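Local coordinates for protein 1-deoxy-D-xylulose 5-phosphate reductoisomerase (Zymomonas mobilis, PDB 1R0K) that catalyses the NADPH-dependent rearrangement and reduction of 1-deoxy-D-xylulose 5-phosphate to 2-C-methyl-D-erythritol 4-phosphate in isoprenoid biosynthesis, using a divalent metal ion, at residues S19-D22 with L23-N27; R181-S184 with L185-A189. All coordinates share one frame; numbering follows the deposited sequence.

Interaction 1 (S19-D22 with L23-N27); sequences STLD and LIERN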
loop_
_atom_site.group_PDB
_atom_site.type_symbol
_atom_site.label_atom_id
_atom_site.label_comp_id
_atom_site.label_asym_id
_atom_site.label_seq_id
_atom_site.Cartn_x
_atom_site.Cartn_y
_atom_site.Cartn_z
ATOM N N SER B 19 2.843 -24.396 -4.061
ATOM C CA SER B 19 1.934 -23.324 -3.669
ATOM C C SER B 19 1.083 -22.905 -4.860
ATOM O O SER B 19 -0.098 -22.582 -4.712
ATOM C CB SER B 19 2.723 -22.120 -3.149
ATOM O OG SER B 19 3.409 -22.434 -1.947
ATOM N N THR B 20 1.687 -22.918 -6.043
ATOM C CA THR B 20 0.974 -22.539 -7.256
ATOM C C THR B 20 -0.119 -23.561 -7.563
ATOM O O THR B 20 -1.246 -23.189 -7.874
ATOM C CB THR B 20 1.935 -22.437 -8.462
ATOM O OG1 THR B 20 2.951 -21.466 -8.178
ATOM C CG2 THR B 20 1.174 -22.007 -9.723
ATOM N N LEU B 21 0.209 -24.848 -7.470
ATOM C CA LEU B 21 -0.782 -25.891 -7.741
ATOM C C LEU B 21 -1.921 -25.856 -6.727
ATOM O O LEU B 21 -3.078 -26.103 -7.073
ATOM C CB LEU B 21 -0.113 -27.266 -7.746
ATOM C CG LEU B 21 0.523 -27.625 -9.096
ATOM C CD1 LEU B 21 1.386 -28.856 -8.965
ATOM C CD2 LEU B 21 -0.576 -27.844 -10.118
ATOM N N ASP B 22 -1.590 -25.546 -5.479
ATOM C CA ASP B 22 -2.593 -25.455 -4.425
ATOM C C ASP B 22 -3.708 -24.518 -4.894
ATOM O O ASP B 22 -4.887 -24.867 -4.846
ATOM C CB ASP B 22 -1.963 -24.905 -3.138
ATOM C CG ASP B 22 -2.961 -24.810 -1.988
ATOM O OD1 ASP B 22 -3.130 -25.804 -1.250
ATOM O OD2 ASP B 22 -3.584 -23.738 -1.827
ATOM N N LEU B 23 -3.333 -23.335 -5.369
ATOM C CA LEU B 23 -4.322 -22.364 -5.824
ATOM C C LEU B 23 -5.034 -22.796 -7.098
ATOM O O LEU B 23 -6.233 -22.568 -7.251
ATOM C CB LEU B 23 -3.665 -20.990 -6.035
ATOM C CG LEU B 23 -3.020 -20.373 -4.788
ATOM C CD1 LEU B 23 -2.612 -18.927 -5.082
ATOM C CD2 LEU B 23 -4.004 -20.410 -3.629
ATOM N N ILE B 24 -4.298 -23.419 -8.015
ATOM C CA ILE B 24 -4.895 -23.880 -9.266
ATOM C C ILE B 24 -5.940 -24.971 -9.010
ATOM O O ILE B 24 -7.040 -24.935 -9.558
ATOM C CB ILE B 24 -3.818 -24.445 -10.229
ATOM C CG1 ILE B 24 -2.905 -23.313 -10.707
ATOM C CG2 ILE B 24 -4.488 -25.131 -11.423
ATOM C CD1 ILE B 24 -1.725 -23.776 -11.536
ATOM N N GLU B 25 -5.594 -25.932 -8.164
ATOM C CA GLU B 25 -6.502 -27.030 -7.873
ATOM C C GLU B 25 -7.766 -26.657 -7.096
ATOM O O GLU B 25 -8.737 -27.418 -7.088
ATOM C CB GLU B 25 -5.727 -28.152 -7.192
ATOM C CG GLU B 25 -4.805 -28.859 -8.182
ATOM C CD GLU B 25 -4.034 -29.998 -7.565
ATOM O OE1 GLU B 25 -2.900 -29.767 -7.086
ATOM O OE2 GLU B 25 -4.575 -31.124 -7.553
ATOM N N ARG B 26 -7.758 -25.487 -6.464
ATOM C CA ARG B 26 -8.928 -24.992 -5.736
ATOM C C ARG B 26 -9.802 -24.259 -6.749
ATOM O O ARG B 26 -10.871 -23.749 -6.415
ATOM C CB ARG B 26 -8.515 -23.996 -4.647
ATOM C CG ARG B 26 -7.649 -24.572 -3.553
ATOM C CD ARG B 26 -7.113 -23.478 -2.637
ATOM N NE ARG B 26 -6.252 -24.044 -1.605
ATOM C CZ ARG B 26 -6.695 -24.710 -0.546
ATOM N NH1 ARG B 26 -7.997 -24.887 -0.369
ATOM N NH2 ARG B 26 -5.835 -25.220 0.323
ATOM N N ASN B 27 -9.338 -24.212 -7.993
ATOM C CA ASN B 27 -10.057 -23.502 -9.042
ATOM C C ASN B 27 -9.945 -24.178 -10.403
ATOM O O ASN B 27 -9.732 -23.514 -11.419
ATOM C CB ASN B 27 -9.513 -22.075 -9.132
ATOM C CG ASN B 27 -9.733 -21.289 -7.856
ATOM O OD1 ASN B 27 -10.838 -20.814 -7.595
ATOM N ND2 ASN B 27 -8.684 -21.159 -7.043
#
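OD2 of D22 is gripped by two arginines: NE of R26, one helical turn on, lies 2.7 Å from it, and R267 of helix 267-275 forms a second salt bridge to the same oxygen. R26 meets the carboxylate side-on, NE donating to OD2 almost straight (179°) while its NH2 gives a longer bond, 3.2 Å, to D22 OD1. OD2 lies in the guanidinium plane, yet NE reaches it from above the carboxylate plane, the two planes being 55° apart; OD1 uses its syn lone pair. With CG of D22 anti to its backbone N (chi1 -179°), the acid leans along the helix toward R26, whose chain runs extended from CG to NE; a short acid and a long arginine four residues on suit such an i, i+4 pair. An alanine in place of D22 would probably leave both arginines without this shared anion and set the R26 guanidinium free to turn.

All this belongs to the last turns of helix 15-25, the helix of the first beta-alpha-beta crossover (strand 5-10, helix 15-25, strand 31-38) in the Rossmann-type NADPH domain. Here E25 N donates to L21 O at 2.7 Å, whereas the next i+4 bond, R26 N to D22 O, is weak as the helix runs out. N27 ND2 reaches back to L23 O at 2.8 Å.

T20 and I24 lie side by side, T20 CG2 3.8 Å from I24 CD1; both touch V9 of strand 5-10, and I24 also V7. T20 OG1, the other branch, is hydrogen-bonded to I16 O. E25 OE2 forms a salt bridge with R51.

Interaction 2 (R181-S184 with L185-A189); sequences RTTS and LAEMA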
loop_
_atom_site.group_PDB
_atom_site.type_symbol
_atom_site.label_atom_id
_atom_site.label_comp_id
_atom_site.label_asym_id
_atom_site.label_seq_id
_atom_site.Cartn_x
_atom_site.Cartn_y
_atom_site.Cartn_z
ATOM N N ARG B 181 22.450 -9.967 11.300
ATOM C CA ARG B 181 22.081 -8.556 11.283
ATOM C C ARG B 181 22.806 -7.724 12.339
ATOM O O ARG B 181 23.157 -6.573 12.093
ATOM C CB ARG B 181 20.566 -8.406 11.483
ATOM C CG ARG B 181 20.088 -6.955 11.628
ATOM C CD ARG B 181 18.570 -6.886 11.788
ATOM N NE ARG B 181 18.095 -7.628 12.957
ATOM C CZ ARG B 181 17.989 -7.127 14.185
ATOM N NH1 ARG B 181 18.323 -5.864 14.430
ATOM N NH2 ARG B 181 17.535 -7.889 15.172
ATOM N N THR B 182 23.024 -8.298 13.516
ATOM C CA THR B 182 23.686 -7.557 14.586
ATOM C C THR B 182 25.093 -8.058 14.899
ATOM O O THR B 182 25.683 -7.671 15.911
ATOM C CB THR B 182 22.864 -7.619 15.880
ATOM O OG1 THR B 182 22.819 -8.971 16.348
ATOM C CG2 THR B 182 21.450 -7.123 15.635
ATOM N N THR B 183 25.619 -8.912 14.028
ATOM C CA THR B 183 26.953 -9.497 14.193
ATOM C C THR B 183 28.030 -8.605 13.581
ATOM O O THR B 183 27.868 -8.089 12.475
ATOM C CB THR B 183 27.032 -10.878 13.510
ATOM O OG1 THR B 183 25.966 -11.708 13.988
ATOM C CG2 THR B 183 28.373 -11.545 13.795
ATOM N N SER B 184 29.133 -8.432 14.302
ATOM C CA SER B 184 30.241 -7.605 13.833
ATOM C C SER B 184 31.031 -8.318 12.743
ATOM O O SER B 184 30.970 -9.542 12.618
ATOM C CB SER B 184 31.194 -7.298 14.988
ATOM O OG SER B 184 31.885 -8.474 15.380
ATOM N N LEU B 185 31.775 -7.544 11.960
ATOM C CA LEU B 185 32.603 -8.104 10.908
ATOM C C LEU B 185 33.606 -9.053 11.536
ATOM O O LEU B 185 33.906 -10.108 10.984
ATOM C CB LEU B 185 33.367 -7.001 10.170
ATOM C CG LEU B 185 32.786 -6.457 8.869
ATOM C CD1 LEU B 185 33.612 -5.262 8.424
ATOM C CD2 LEU B 185 32.784 -7.544 7.801
ATOM N N ALA B 186 34.126 -8.668 12.698
ATOM C CA ALA B 186 35.110 -9.487 13.391
ATOM C C ALA B 186 34.550 -10.863 13.724
ATOM O O ALA B 186 35.227 -11.870 13.536
ATOM C CB ALA B 186 35.580 -8.785 14.667
ATOM N N GLU B 187 33.320 -10.925 14.221
ATOM C CA GLU B 187 32.768 -12.235 14.535
ATOM C C GLU B 187 32.441 -12.975 13.244
ATOM O O GLU B 187 32.714 -14.168 13.120
ATOM C CB GLU B 187 31.504 -12.137 15.393
ATOM C CG GLU B 187 31.123 -13.487 16.004
ATOM C CD GLU B 187 29.763 -13.498 16.677
ATOM O OE1 GLU B 187 29.302 -12.428 17.122
ATOM O OE2 GLU B 187 29.165 -14.592 16.776
ATOM N N MET B 188 31.865 -12.270 12.275
ATOM C CA MET B 188 31.514 -12.907 11.009
ATOM C C MET B 188 32.718 -13.618 10.396
ATOM O O MET B 188 32.574 -14.657 9.749
ATOM C CB MET B 188 30.935 -11.879 10.029
ATOM C CG MET B 188 29.483 -11.508 10.320
ATOM S SD MET B 188 28.650 -10.598 8.989
ATOM C CE MET B 188 29.107 -8.924 9.371
ATOM N N ALA B 189 33.909 -13.068 10.613
ATOM C CA ALA B 189 35.122 -13.674 10.087
ATOM C C ALA B 189 35.266 -15.128 10.539
ATOM O O ALA B 189 35.824 -15.950 9.821
ATOM C CB ALA B 189 36.335 -12.874 10.532
HETATM O O HOH W 1 29.433 -9.821 17.065
#
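The chain is extended at T183 and S184 and turns helical at L185, so that S184 O accepts from M188 N at 2.9 Å, a nearly straight bond (169°) that closes the first turn of helix 185-188. S184 occupies the N-cap. Its OG, placed between its own N and carbonyl carbon (chi1 70°), lies over the start of the helix and accepts from E187 N at 3.1 Å. Serine suits this position because its short hydroxyl can stand in for the carbonyl that a preceding turn would have supplied.

Instead of closing a capping box directly, the E187 carboxylate reaches the cap residue through a water: OE1 accepts from it at 2.6 Å, and the water in turn accepts from S184 N at 3.1 Å. OE2 turns to another partner, in a salt bridge with R195. Such a serine N-cap starts the short helix that follows the loop leaving strand 168-175, within the C-terminal domain of the reductoisomerase family.

T183, just ahead of the cap, places its methyl against the turn. CG2 sits 3.6 Å from E187 CB, the two side chains crossing at about a right angle, and it lies equally near M188 CG. The flexible thioether of M188 bends at its last torsion, bringing its CE methyl to 3.4 Å from T183 O. That carbonyl accepts a hydrogen bond from R304, while M188 also packs on F343 and L185 on L344, whose loop supplies apolar cover to this helix.

In the fold
Interaction 1 lies at the C-terminal end of one helix, interaction 2 at the N-terminal end of another: 19-27 finishes a long helix of the NADPH-binding domain, while 181-189 begins a short one in the C-terminal domain. They lie on opposite sides of the chain's centre, their centres 42 Å apart and nearest atoms about 26 Å apart, so neither touches the other. In interaction 1 the T20 side chain is about 4 Å from that of I16, a predicted NADPH-binding residue one turn earlier on the same helix. In interaction 2 the M188 side chain is about 11 Å from that of S212, predicted to bind 1-deoxy-D-xylulose 5-phosphate, so M188 probably lies outside the first shell of the substrate site.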